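Local coordinates for alanine racemase (Enterococcus faecalis, PDB 3E5P), which is a dimeric enzyme of the alanine racemase family, each chain joining an eight-stranded alpha/beta barrel to a C-terminal domain built largely of beta strands, at residues 245-250 with 332-337; 269-274 with 307-312; 289-294 with 349-354. The protein carries 1 engineered substitution. One frame throughout, in Å; residues are numbered along the deposited sequence.

All three contacts lie in the C-terminal domain, and W290 of interaction 3 touches both others. Its ring packs on interaction 1, with CZ2 3.8 Å from L333 CD2, and on interaction 2, with NE1 3.6 Å from I308 CD1. The centres of interactions 1 and 3 are about 16 Å apart and those of 2 and 3 about 17 Å. Interactions 1 and 2 do not touch: their centres are about 24 Å apart, although 269-274 and 307-312 are nested within the loop closed by interaction 1. Nonaethylene glycol, probably from the crystallisation liquor, lies about 3 Å from the R311 and K350 side chains; propanoic acid touches I354 and occurs about 7 Å from that of R311.

Interaction 1 of 3, residues 245-250 with 332-337; sequences PALRLT and TLVGKD
L249 is faced by both L333 and V334, a classic beta bulge in the mixed sheet of the C-terminal domain. Entering from strand 330-332, T332 is still in regular antiparallel register: it forms a non-hydrogen-bonded pair with T250, the two CA atoms 4.8 Å apart. The register slips by one at L333, whose N donates to L249 O at 2.9 Å. V334 N reaches the same oxygen at 3.2 Å, in the carbonyl plane and on a lone pair, so one acceptor serves two successive amides. L333 also leans in with its side chain. Its CG lies anti to the carbonyl carbon (chi1 -61°), and CD1 comes 3.6 Å from L249 CG as the two leucines cross obliquely. V334 O accepts from L249 N at 2.9 Å, the donor lying 28° out of the carbonyl plane. V334 CB sits 3.7 Å from L249 CB on the same face of the sheet, a face where L11 of strand 10-13 and F362 also meet L249. At G335 the chain is rounding a corner, with backbone angles (phi 131°) at which a beta carbon would collide with the preceding carbonyl oxygen, and a CA lying obliquely to the R248 guanidinium. The new strand, 336-337, pairs with 340-342 instead. Beside R248, K336 O lies at the edge of the guanidinium and near its plane, 3.7 Å from NH2.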
ATOM      1  N   PRO C 245       7.826   0.099 -20.681  1.00 27.69           N
ATOM      2  CA  PRO C 245       7.808   0.153 -19.212  1.00 26.17           C
ATOM      3  C   PRO C 245       8.313   1.465 -18.623  1.00 25.03           C
ATOM      4  O   PRO C 245       9.416   1.910 -18.931  1.00 26.51           O
ATOM      5  CB  PRO C 245       8.676  -1.041 -18.820  1.00 24.84           C
ATOM      6  CG  PRO C 245       8.319  -2.046 -19.863  1.00 25.88           C
ATOM      7  CD  PRO C 245       8.316  -1.212 -21.149  1.00 27.03           C
ATOM      8  N   ALA C 246       7.512   2.070 -17.755  1.00 24.39           N
ATOM      9  CA  ALA C 246       7.879   3.338 -17.142  1.00 25.38           C
ATOM     10  C   ALA C 246       8.287   3.261 -15.670  1.00 25.74           C
ATOM     11  O   ALA C 246       8.669   4.271 -15.076  1.00 26.88           O
ATOM     12  CB  ALA C 246       6.717   4.317 -17.293  1.00 25.58           C
ATOM     13  N   LEU C 247       8.220   2.070 -15.085  1.00 26.68           N
ATOM     14  CA  LEU C 247       8.528   1.894 -13.667  1.00 27.05           C
ATOM     15  C   LEU C 247       9.695   0.964 -13.449  1.00 28.84           C
ATOM     16  O   LEU C 247       9.760  -0.091 -14.067  1.00 30.63           O
ATOM     17  CB  LEU C 247       7.291   1.317 -12.965  1.00 26.08           C
ATOM     18  CG  LEU C 247       7.160   1.001 -11.467  1.00 23.26           C
ATOM     19  CD1 LEU C 247       8.366   0.217 -10.943  1.00 20.79           C
ATOM     20  CD2 LEU C 247       6.983   2.290 -10.718  1.00 25.30           C
ATOM     21  N   ARG C 248      10.614   1.359 -12.568  1.00 29.81           N
ATOM     22  CA  ARG C 248      11.766   0.528 -12.213  1.00 28.60           C
ATOM     23  C   ARG C 248      11.860   0.591 -10.702  1.00 27.36           C
ATOM     24  O   ARG C 248      11.586   1.627 -10.114  1.00 27.47           O
ATOM     25  CB  ARG C 248      13.061   1.050 -12.840  1.00 30.64           C
ATOM     26  CG  ARG C 248      13.090   0.927 -14.353  1.00 34.66           C
ATOM     27  CD  ARG C 248      14.422   1.360 -14.964  1.00 37.46           C
ATOM     28  NE  ARG C 248      15.487   0.390 -14.727  1.00 39.09           N
ATOM     29  CZ  ARG C 248      16.470   0.566 -13.853  1.00 39.30           C
ATOM     30  NH1 ARG C 248      16.518   1.685 -13.136  1.00 40.14           N
ATOM     31  NH2 ARG C 248      17.397  -0.374 -13.695  1.00 36.66           N
ATOM     32  N   LEU C 249      12.230  -0.516 -10.071  1.00 26.97           N
ATOM     33  CA  LEU C 249      12.326  -0.557  -8.617  1.00 27.25           C
ATOM     34  C   LEU C 249      13.721  -1.002  -8.215  1.00 27.96           C
ATOM     35  O   LEU C 249      14.136  -2.126  -8.491  1.00 28.58           O
ATOM     36  CB  LEU C 249      11.263  -1.503  -8.060  1.00 27.27           C
ATOM     37  CG  LEU C 249      11.167  -1.747  -6.552  1.00 27.96           C
ATOM     38  CD1 LEU C 249      11.121  -0.447  -5.776  1.00 26.19           C
ATOM     39  CD2 LEU C 249       9.919  -2.566  -6.293  1.00 28.53           C
ATOM     40  N   THR C 250      14.435  -0.107  -7.548  1.00 27.87           N
ATOM     41  CA  THR C 250      15.807  -0.349  -7.147  1.00 28.28           C
ATOM     42  C   THR C 250      16.061  -0.308  -5.652  1.00 28.54           C
ATOM     43  O   THR C 250      15.353   0.372  -4.911  1.00 30.70           O
ATOM     44  CB  THR C 250      16.715   0.696  -7.828  1.00 27.29           C
ATOM     45  OG1 THR C 250      16.790   0.406  -9.228  1.00 28.43           O
ATOM     46  CG2 THR C 250      18.094   0.702  -7.235  1.00 29.70           C
ATOM     47  N   THR C 332      18.298  -4.872  -8.304  1.00 24.03           N
ATOM     48  CA  THR C 332      17.176  -4.536  -9.177  1.00 24.89           C
ATOM     49  C   THR C 332      15.980  -5.436  -8.905  1.00 24.59           C
ATOM     50  O   THR C 332      15.979  -6.617  -9.263  1.00 23.39           O
ATOM     51  CB  THR C 332      17.552  -4.664 -10.680  1.00 24.46           C
ATOM     52  OG1 THR C 332      18.553  -3.698 -11.001  1.00 28.11           O
ATOM     53  CG2 THR C 332      16.339  -4.417 -11.574  1.00 23.25           C
ATOM     54  N   LEU C 333      14.960  -4.871  -8.278  1.00 25.09           N
ATOM     55  CA  LEU C 333      13.758  -5.627  -7.970  1.00 27.06           C
ATOM     56  C   LEU C 333      12.877  -5.737  -9.214  1.00 26.58           C
ATOM     57  O   LEU C 333      12.381  -6.810  -9.551  1.00 25.19           O
ATOM     58  CB  LEU C 333      13.015  -4.940  -6.832  1.00 27.05           C
ATOM     59  CG  LEU C 333      13.857  -4.856  -5.551  1.00 26.59           C
ATOM     60  CD1 LEU C 333      13.181  -3.926  -4.553  1.00 30.21           C
ATOM     61  CD2 LEU C 333      14.020  -6.230  -4.944  1.00 26.08           C
ATOM     62  N   VAL C 334      12.701  -4.609  -9.892  1.00 27.54           N
ATOM     63  CA  VAL C 334      11.910  -4.526 -11.115  1.00 27.15           C
ATOM     64  C   VAL C 334      12.757  -3.723 -12.096  1.00 28.75           C
ATOM     65  O   VAL C 334      13.259  -2.655 -11.749  1.00 29.82           O
ATOM     66  CB  VAL C 334      10.573  -3.778 -10.872  1.00 26.44           C
ATOM     67  CG1 VAL C 334       9.822  -3.595 -12.192  1.00 24.61           C
ATOM     68  CG2 VAL C 334       9.724  -4.543  -9.865  1.00 21.89           C
ATOM     69  N   GLY C 335      12.920  -4.233 -13.310  1.00 30.48           N
ATOM     70  CA  GLY C 335      13.727  -3.538 -14.298  1.00 32.58           C
ATOM     71  C   GLY C 335      14.724  -4.472 -14.960  1.00 33.61           C
ATOM     72  O   GLY C 335      14.689  -5.678 -14.722  1.00 34.12           O
ATOM     73  N   LYS C 336      15.616  -3.920 -15.782  1.00 33.60           N
ATOM     74  CA  LYS C 336      16.617  -4.728 -16.479  1.00 33.90           C
ATOM     75  C   LYS C 336      17.998  -4.574 -15.879  1.00 33.97           C
ATOM     76  O   LYS C 336      18.313  -3.541 -15.283  1.00 35.63           O
ATOM     77  CB  LYS C 336      16.675  -4.358 -17.965  1.00 35.02           C
ATOM     78  CG  LYS C 336      15.310  -4.297 -18.633  1.00 36.99           C
ATOM     79  CD  LYS C 336      15.365  -4.539 -20.140  1.00 36.26           C
ATOM     80  CE  LYS C 336      15.953  -3.376 -20.901  1.00 37.21           C
ATOM     81  NZ  LYS C 336      15.828  -3.600 -22.369  1.00 37.63           N
ATOM     82  N   ASP C 337      18.816  -5.609 -16.053  1.00 33.24           N
ATOM     83  CA  ASP C 337      20.189  -5.644 -15.551  1.00 32.93           C
ATOM     84  C   ASP C 337      20.872  -6.841 -16.217  1.00 32.77           C
ATOM     85  O   ASP C 337      20.520  -7.988 -15.962  1.00 31.93           O
ATOM     86  CB  ASP C 337      20.178  -5.795 -14.028  1.00 35.18           C
ATOM     87  CG  ASP C 337      21.566  -5.850 -13.433  1.00 36.40           C
ATOM     88  OD1 ASP C 337      22.460  -5.113 -13.909  1.00 40.26           O
ATOM     89  OD2 ASP C 337      21.761  -6.623 -12.476  1.00 35.97           O
TER

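Interaction 2 of 3, residues 269-274 with 307-312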
ATOM      1  N   GLU C 269      11.186 -19.700  10.645  1.00 42.49           N
ATOM      2  CA  GLU C 269      12.274 -20.503  10.109  1.00 43.59           C
ATOM      3  C   GLU C 269      11.737 -21.319   8.940  1.00 42.75           C
ATOM      4  O   GLU C 269      11.848 -22.547   8.921  1.00 43.88           O
ATOM      5  CB  GLU C 269      12.833 -21.448  11.173  1.00 45.16           C
ATOM      6  CG  GLU C 269      14.152 -22.084  10.760  1.00 50.86           C
ATOM      7  CD  GLU C 269      14.606 -23.212  11.681  1.00 54.01           C
ATOM      8  OE1 GLU C 269      15.777 -23.646  11.546  1.00 55.48           O
ATOM      9  OE2 GLU C 269      13.798 -23.665  12.527  1.00 54.03           O
ATOM     10  N   THR C 270      11.143 -20.632   7.969  1.00 40.36           N
ATOM     11  CA  THR C 270      10.591 -21.309   6.807  1.00 36.25           C
ATOM     12  C   THR C 270      11.718 -21.796   5.911  1.00 35.78           C
ATOM     13  O   THR C 270      11.535 -22.718   5.122  1.00 33.59           O
ATOM     14  CB  THR C 270       9.689 -20.377   5.989  1.00 35.39           C
ATOM     15  OG1 THR C 270      10.491 -19.369   5.367  1.00 35.25           O
ATOM     16  CG2 THR C 270       8.656 -19.722   6.878  1.00 34.55           C
ATOM     17  N   TYR C 271      12.884 -21.171   6.043  1.00 37.31           N
ATOM     18  CA  TYR C 271      14.050 -21.538   5.245  1.00 39.35           C
ATOM     19  C   TYR C 271      15.260 -21.973   6.089  1.00 39.97           C
ATOM     20  O   TYR C 271      15.553 -21.378   7.131  1.00 39.95           O
ATOM     21  CB  TYR C 271      14.470 -20.362   4.368  1.00 39.87           C
ATOM     22  CG  TYR C 271      15.599 -20.689   3.414  1.00 41.59           C
ATOM     23  CD1 TYR C 271      15.377 -21.495   2.294  1.00 40.90           C
ATOM     24  CD2 TYR C 271      16.893 -20.202   3.632  1.00 41.19           C
ATOM     25  CE1 TYR C 271      16.410 -21.808   1.415  1.00 41.42           C
ATOM     26  CE2 TYR C 271      17.936 -20.509   2.761  1.00 40.93           C
ATOM     27  CZ  TYR C 271      17.685 -21.315   1.650  1.00 41.18           C
ATOM     28  OH  TYR C 271      18.698 -21.624   0.771  1.00 41.19           O
ATOM     29  N   VAL C 272      15.956 -23.014   5.633  1.00 41.31           N
ATOM     30  CA  VAL C 272      17.157 -23.500   6.311  1.00 42.95           C
ATOM     31  C   VAL C 272      18.275 -23.715   5.291  1.00 43.94           C
ATOM     32  O   VAL C 272      18.081 -24.374   4.261  1.00 43.70           O
ATOM     33  CB  VAL C 272      16.913 -24.831   7.076  1.00 42.49           C
ATOM     34  CG1 VAL C 272      15.894 -24.614   8.183  1.00 41.68           C
ATOM     35  CG2 VAL C 272      16.453 -25.918   6.116  1.00 43.18           C
ATOM     36  N   THR C 273      19.440 -23.144   5.577  1.00 44.49           N
ATOM     37  CA  THR C 273      20.583 -23.276   4.684  1.00 46.62           C
ATOM     38  C   THR C 273      20.858 -24.744   4.381  1.00 48.33           C
ATOM     39  O   THR C 273      20.768 -25.604   5.258  1.00 47.51           O
ATOM     40  CB  THR C 273      21.861 -22.645   5.290  1.00 45.89           C
ATOM     41  OG1 THR C 273      22.043 -23.125   6.629  1.00 46.12           O
ATOM     42  CG2 THR C 273      21.760 -21.128   5.302  1.00 44.45           C
ATOM     43  N   GLU C 274      21.189 -25.015   3.124  1.00 49.99           N
ATOM     44  CA  GLU C 274      21.482 -26.367   2.679  1.00 52.48           C
ATOM     45  C   GLU C 274      23.001 -26.580   2.692  1.00 53.21           C
ATOM     46  O   GLU C 274      23.484 -27.711   2.685  1.00 53.21           O
ATOM     47  CB  GLU C 274      20.928 -26.569   1.265  1.00 55.47           C
ATOM     48  CG  GLU C 274      20.762 -28.028   0.854  1.00 59.33           C
ATOM     49  CD  GLU C 274      19.582 -28.700   1.532  1.00 60.69           C
ATOM     50  OE1 GLU C 274      19.561 -29.950   1.586  1.00 60.98           O
ATOM     51  OE2 GLU C 274      18.675 -27.978   1.998  1.00 61.45           O
ATOM     52  N   GLU C 307      17.548 -15.705  -5.355  1.00 30.82           N
ATOM     53  CA  GLU C 307      16.312 -16.106  -4.694  1.00 30.37           C
ATOM     54  C   GLU C 307      16.111 -15.342  -3.389  1.00 27.73           C
ATOM     55  O   GLU C 307      17.039 -15.203  -2.591  1.00 26.31           O
ATOM     56  CB  GLU C 307      16.310 -17.612  -4.427  1.00 32.59           C
ATOM     57  CG  GLU C 307      14.926 -18.204  -4.220  1.00 38.74           C
ATOM     58  CD  GLU C 307      14.971 -19.661  -3.804  1.00 41.30           C
ATOM     59  OE1 GLU C 307      15.520 -20.483  -4.568  1.00 44.43           O
ATOM     60  OE2 GLU C 307      14.457 -19.986  -2.712  1.00 42.82           O
ATOM     61  N   ILE C 308      14.896 -14.849  -3.178  1.00 26.16           N
ATOM     62  CA  ILE C 308      14.594 -14.080  -1.836  1.00 23.99           C
ATOM     63  C   ILE C 308      14.459 -15.451  -1.184  1.00 22.43           C
ATOM     64  O   ILE C 308      13.749 -16.321  -1.688  1.00 24.06           O
ATOM     65  CB  ILE C 308      13.322 -13.337  -2.003  1.00 25.43           C
ATOM     66  CG1 ILE C 308      13.704 -12.172  -2.919  1.00 25.09           C
ATOM     67  CG2 ILE C 308      12.905 -12.829  -0.632  1.00 24.23           C
ATOM     68  CD1 ILE C 308      12.517 -11.475  -3.546  1.00 24.06           C
ATOM     69  N   VAL C 309      15.142 -15.637  -0.059  1.00 22.05           N
ATOM     70  CA  VAL C 309      14.904 -16.730   0.868  1.00 19.73           C
ATOM     71  C   VAL C 309      14.393 -16.505   2.215  1.00 19.38           C
ATOM     72  O   VAL C 309      14.911 -15.517   2.732  1.00 18.97           O
ATOM     73  CB  VAL C 309      16.061 -17.887   0.918  1.00 19.86           C
ATOM     74  CG1 VAL C 309      16.297 -18.567  -0.435  1.00 17.55           C
ATOM     75  CG2 VAL C 309      17.280 -17.071   1.294  1.00 16.07           C
ATOM     76  N   GLY C 310      13.446 -17.216   2.808  1.00 19.90           N
ATOM     77  CA  GLY C 310      12.973 -16.842   4.130  1.00 20.91           C
ATOM     78  C   GLY C 310      11.855 -15.816   4.071  1.00 21.24           C
ATOM     79  O   GLY C 310      11.643 -15.160   3.055  1.00 22.65           O
ATOM     80  N   ARG C 311      11.143 -15.656   5.173  1.00 21.40           N
ATOM     81  CA  ARG C 311      10.024 -14.717   5.200  1.00 22.87           C
ATOM     82  C   ARG C 311      10.380 -13.256   4.941  1.00 21.34           C
ATOM     83  O   ARG C 311      11.300 -12.717   5.542  1.00 22.22           O
ATOM     84  CB  ARG C 311       9.292 -14.823   6.533  1.00 23.54           C
ATOM     85  CG  ARG C 311       7.817 -15.115   6.398  1.00 25.43           C
ATOM     86  CD  ARG C 311       7.602 -16.383   5.631  1.00 24.95           C
ATOM     87  NE  ARG C 311       6.375 -17.069   6.009  1.00 22.68           N
ATOM     88  CZ  ARG C 311       6.014 -18.240   5.500  1.00 20.59           C
ATOM     89  NH1 ARG C 311       6.782 -18.822   4.595  1.00 18.73           N
ATOM     90  NH2 ARG C 311       4.925 -18.857   5.922  1.00 20.94           N
ATOM     91  N   VAL C 312       9.646 -12.626   4.031  1.00 20.50           N
ATOM     92  CA  VAL C 312       9.850 -11.218   3.732  1.00 18.49           C
ATOM     93  C   VAL C 312       9.423 -10.465   4.973  1.00 18.41           C
ATOM     94  O   VAL C 312       8.313 -10.652   5.451  1.00 16.46           O
ATOM     95  CB  VAL C 312       8.955 -10.747   2.577  1.00 19.08           C
ATOM     96  CG1 VAL C 312       9.049  -9.237   2.436  1.00 16.81           C
ATOM     97  CG2 VAL C 312       9.366 -11.428   1.273  1.00 16.73           C
TER
HETATM   98  O   HOH W   1      11.492 -17.892   7.595  1.00 24.11           O
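Y271 lays one face of its ring on V309, joining the small two-stranded sheet of 264-265 and 271-272 to the loop that follows strand 304-307. Its CB points at that loop and packs beside the backbone of G310, 3.7 Å from G310 N. From there CG runs anti to the backbone N of Y271 (chi1 -175°), carrying the ring alongside 307-312 with V309 directly against it. V309 CB lies 3.6 Å from the ring centroid and only 7° off the normal, a CH-pi contact close to the middle of the face. Both methyls reach out over the same face: CG2 lies over the CE2 side, nearest CE2 and CD2, and CG1 lies over the CE1-CZ bond, 3.7 Å from CZ. At the tip, OH passes V309 and hydrogen-bonds to E277 OE1, with a weak bond to R320 NH2. Further back along the chain, T270 CG2 sits over one face of the R311 guanidinium, offset toward its rim and 3.1 Å from NH1, where the side chains cross at about a right angle. Water 1 fills in between the backbones, accepting from T270 N at 2.8 Å and weakly from R311 N at 3.3 Å. Direct contact here is thus dispersion and CH-pi packing, while the polar link between the backbones goes through solvent and the tyrosine hydroxyl finds its partners beyond the loop.

Interaction 3 of 3, residues 289-294 with 349-354; sequences GWLRHL and EKLETI
H293 and L351 approach with their CA atoms 6.2 Å apart, where a short 3-10 segment, 292-294, meets the last turn of helix 344-351. The loop leads in through an inverse gamma turn centred on W290. On the other side the helix stops in a Schellman motif, with E352 as its C-prime residue at a positive phi of 60°. One polar bond spans the gap. K350 CG lies anti to its backbone N (chi1 -177°); the bends at chi2 and chi4 fold the chain back, leaving NZ 2.8 Å from H293 O, tilted from the carbonyl plane. The rest of the contact is apolar. L351 CD1 is wedged against L294, 3.3 Å from CD2, and also meets H293 CB at 4.0 Å. The first distance is short for two methyls, and the L351 torsions lie away from the usual staggered positions. The other L351 branch, CD2, touches L291 CD1 at 4.1 Å where the two leucines cross at about a right angle. L294 CD2 leans on K350 as well, 3.7 Å from CG, while L294 CD1 lies 3.5 Å above the plane of the W290 ring, over its centre. At the dimer interface, T353 of the second subunit packs on R292 and H293, and E357 OE2 of that subunit hydrogen-bonds to R292 N; the loop between strands 277-282 and 298-301 thus touches its own helix 344-351 and the partner's helix 355-361.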
ATOM      1  N   GLY C 289       5.281  -2.511   0.145  1.00 19.83           N
ATOM      2  CA  GLY C 289       4.553  -3.051  -0.989  1.00 22.74           C
ATOM      3  C   GLY C 289       5.162  -4.336  -1.531  1.00 24.37           C
ATOM      4  O   GLY C 289       4.554  -5.008  -2.355  1.00 26.28           O
ATOM      5  N   TRP C 290       6.368  -4.671  -1.084  1.00 25.02           N
ATOM      6  CA  TRP C 290       7.043  -5.892  -1.516  1.00 23.24           C
ATOM      7  C   TRP C 290       6.414  -6.964  -0.632  1.00 22.89           C
ATOM      8  O   TRP C 290       6.973  -7.344   0.398  1.00 24.88           O
ATOM      9  CB  TRP C 290       8.553  -5.777  -1.244  1.00 21.43           C
ATOM     10  CG  TRP C 290       9.398  -6.728  -2.035  1.00 20.99           C
ATOM     11  CD1 TRP C 290      10.190  -7.738  -1.551  1.00 21.57           C
ATOM     12  CD2 TRP C 290       9.514  -6.780  -3.461  1.00 21.48           C
ATOM     13  NE1 TRP C 290      10.787  -8.417  -2.591  1.00 20.69           N
ATOM     14  CE2 TRP C 290      10.389  -7.851  -3.773  1.00 20.25           C
ATOM     15  CE3 TRP C 290       8.958  -6.026  -4.508  1.00 21.40           C
ATOM     16  CZ2 TRP C 290      10.722  -8.188  -5.087  1.00 18.92           C
ATOM     17  CZ3 TRP C 290       9.285  -6.364  -5.817  1.00 21.57           C
ATOM     18  CH2 TRP C 290      10.163  -7.441  -6.093  1.00 20.81           C
ATOM     19  N   LEU C 291       5.240  -7.437  -1.038  1.00 23.11           N
ATOM     20  CA  LEU C 291       4.492  -8.425  -0.266  1.00 23.10           C
ATOM     21  C   LEU C 291       5.214  -9.711   0.140  1.00 23.70           C
ATOM     22  O   LEU C 291       6.181 -10.123  -0.487  1.00 23.03           O
ATOM     23  CB  LEU C 291       3.186  -8.768  -0.993  1.00 20.70           C
ATOM     24  CG  LEU C 291       2.209  -7.612  -1.231  1.00 23.43           C
ATOM     25  CD1 LEU C 291       0.905  -8.187  -1.772  1.00 20.38           C
ATOM     26  CD2 LEU C 291       1.951  -6.823   0.074  1.00 18.50           C
ATOM     27  N   ARG C 292       4.711 -10.330   1.206  1.00 23.98           N
ATOM     28  CA  ARG C 292       5.262 -11.563   1.761  1.00 24.65           C
ATOM     29  C   ARG C 292       5.227 -12.717   0.774  1.00 25.10           C
ATOM     30  O   ARG C 292       6.165 -13.508   0.707  1.00 25.89           O
ATOM     31  CB  ARG C 292       4.498 -11.951   3.042  1.00 23.59           C
ATOM     32  CG  ARG C 292       4.411 -10.811   4.055  1.00 24.96           C
ATOM     33  CD  ARG C 292       3.576 -11.149   5.251  1.00 22.46           C
ATOM     34  NE  ARG C 292       4.015 -12.385   5.881  1.00 26.01           N
ATOM     35  CZ  ARG C 292       3.352 -13.536   5.805  1.00 28.94           C
ATOM     36  NH1 ARG C 292       2.213 -13.607   5.117  1.00 29.19           N
ATOM     37  NH2 ARG C 292       3.814 -14.614   6.426  1.00 26.51           N
ATOM     38  N   HIS C 293       4.156 -12.818  -0.001  1.00 24.91           N
ATOM     39  CA  HIS C 293       4.053 -13.905  -0.962  1.00 24.61           C
ATOM     40  C   HIS C 293       5.076 -13.861  -2.083  1.00 24.14           C
ATOM     41  O   HIS C 293       4.955 -14.599  -3.060  1.00 24.20           O
ATOM     42  CB  HIS C 293       2.646 -13.983  -1.550  1.00 21.27           C
ATOM     43  CG  HIS C 293       1.724 -14.844  -0.752  1.00 22.49           C
ATOM     44  ND1 HIS C 293       1.017 -14.373   0.330  1.00 25.55           N
ATOM     45  CD2 HIS C 293       1.456 -16.169  -0.829  1.00 24.41           C
ATOM     46  CE1 HIS C 293       0.353 -15.371   0.886  1.00 24.71           C
ATOM     47  NE2 HIS C 293       0.604 -16.472   0.203  1.00 22.98           N
ATOM     48  N   LEU C 294       6.087 -13.011  -1.934  1.00 24.22           N
ATOM     49  CA  LEU C 294       7.124 -12.907  -2.946  1.00 24.50           C
ATOM     50  C   LEU C 294       8.357 -13.786  -2.670  1.00 25.26           C
ATOM     51  O   LEU C 294       9.271 -13.848  -3.491  1.00 25.20           O
ATOM     52  CB  LEU C 294       7.539 -11.440  -3.130  1.00 23.87           C
ATOM     53  CG  LEU C 294       6.518 -10.601  -3.924  1.00 26.35           C
ATOM     54  CD1 LEU C 294       6.923  -9.122  -3.976  1.00 25.96           C
ATOM     55  CD2 LEU C 294       6.411 -11.161  -5.334  1.00 24.46           C
ATOM     56  N   GLU C 349       2.259 -12.093 -11.405  1.00 24.10           N
ATOM     57  CA  GLU C 349       2.068 -13.537 -11.521  1.00 24.58           C
ATOM     58  C   GLU C 349       2.524 -14.277 -10.276  1.00 23.08           C
ATOM     59  O   GLU C 349       1.892 -15.243  -9.857  1.00 22.52           O
ATOM     60  CB  GLU C 349       2.801 -14.060 -12.757  1.00 26.49           C
ATOM     61  CG  GLU C 349       2.134 -13.631 -14.056  1.00 32.51           C
ATOM     62  CD  GLU C 349       3.022 -13.783 -15.267  1.00 35.63           C
ATOM     63  OE1 GLU C 349       4.130 -13.197 -15.277  1.00 40.53           O
ATOM     64  OE2 GLU C 349       2.609 -14.476 -16.219  1.00 37.00           O
ATOM     65  N   LYS C 350       3.615 -13.825  -9.677  1.00 23.57           N
ATOM     66  CA  LYS C 350       4.088 -14.461  -8.461  1.00 24.79           C
ATOM     67  C   LYS C 350       3.067 -14.208  -7.346  1.00 26.24           C
ATOM     68  O   LYS C 350       2.871 -15.038  -6.468  1.00 26.25           O
ATOM     69  CB  LYS C 350       5.448 -13.893  -8.057  1.00 23.87           C
ATOM     70  CG  LYS C 350       6.045 -14.557  -6.838  1.00 25.59           C
ATOM     71  CD  LYS C 350       6.180 -16.060  -7.050  1.00 27.14           C
ATOM     72  CE  LYS C 350       6.874 -16.752  -5.870  1.00 28.24           C
ATOM     73  NZ  LYS C 350       6.074 -16.669  -4.631  1.00 29.99           N
ATOM     74  N   LEU C 351       2.411 -13.049  -7.404  1.00 27.55           N
ATOM     75  CA  LEU C 351       1.411 -12.658  -6.412  1.00 26.22           C
ATOM     76  C   LEU C 351      -0.010 -13.094  -6.807  1.00 25.83           C
ATOM     77  O   LEU C 351      -0.972 -12.895  -6.055  1.00 23.90           O
ATOM     78  CB  LEU C 351       1.457 -11.139  -6.237  1.00 27.09           C
ATOM     79  CG  LEU C 351       2.122 -10.493  -5.018  1.00 25.73           C
ATOM     80  CD1 LEU C 351       3.253 -11.349  -4.495  1.00 27.10           C
ATOM     81  CD2 LEU C 351       2.593  -9.097  -5.412  1.00 24.24           C
ATOM     82  N   GLU C 352      -0.126 -13.689  -7.988  1.00 26.09           N
ATOM     83  CA  GLU C 352      -1.406 -14.150  -8.515  1.00 25.09           C
ATOM     84  C   GLU C 352      -2.426 -13.021  -8.668  1.00 22.95           C
ATOM     85  O   GLU C 352      -3.595 -13.180  -8.350  1.00 20.35           O
ATOM     86  CB  GLU C 352      -1.964 -15.272  -7.634  1.00 26.87           C
ATOM     87  CG  GLU C 352      -1.102 -16.529  -7.668  1.00 31.91           C
ATOM     88  CD  GLU C 352      -1.658 -17.680  -6.840  1.00 36.95           C
ATOM     89  OE1 GLU C 352      -0.980 -18.728  -6.753  1.00 39.32           O
ATOM     90  OE2 GLU C 352      -2.767 -17.547  -6.277  1.00 40.62           O
ATOM     91  N   THR C 353      -1.956 -11.876  -9.149  1.00 21.70           N
ATOM     92  CA  THR C 353      -2.801 -10.716  -9.390  1.00 21.77           C
ATOM     93  C   THR C 353      -2.435 -10.112 -10.732  1.00 20.55           C
ATOM     94  O   THR C 353      -1.908 -10.788 -11.604  1.00 20.43           O
ATOM     95  CB  THR C 353      -2.630  -9.616  -8.309  1.00 22.43           C
ATOM     96  OG1 THR C 353      -1.299  -9.659  -7.776  1.00 21.86           O
ATOM     97  CG2 THR C 353      -3.660  -9.789  -7.207  1.00 23.54           C
ATOM     98  N   ILE C 354      -2.731  -8.830 -10.892  1.00 20.67           N
ATOM     99  CA  ILE C 354      -2.420  -8.113 -12.114  1.00 19.52           C
ATOM    100  C   ILE C 354      -1.533  -6.921 -11.760  1.00 20.63           C
ATOM    101  O   ILE C 354      -1.653  -6.340 -10.675  1.00 22.20           O
ATOM    102  CB  ILE C 354      -3.706  -7.657 -12.799  1.00 20.41           C
ATOM    103  CG1 ILE C 354      -4.555  -6.832 -11.821  1.00 20.06           C
ATOM    104  CG2 ILE C 354      -4.486  -8.883 -13.282  1.00 21.17           C
ATOM    105  CD1 ILE C 354      -5.913  -6.396 -12.391  1.00 16.96           C
TER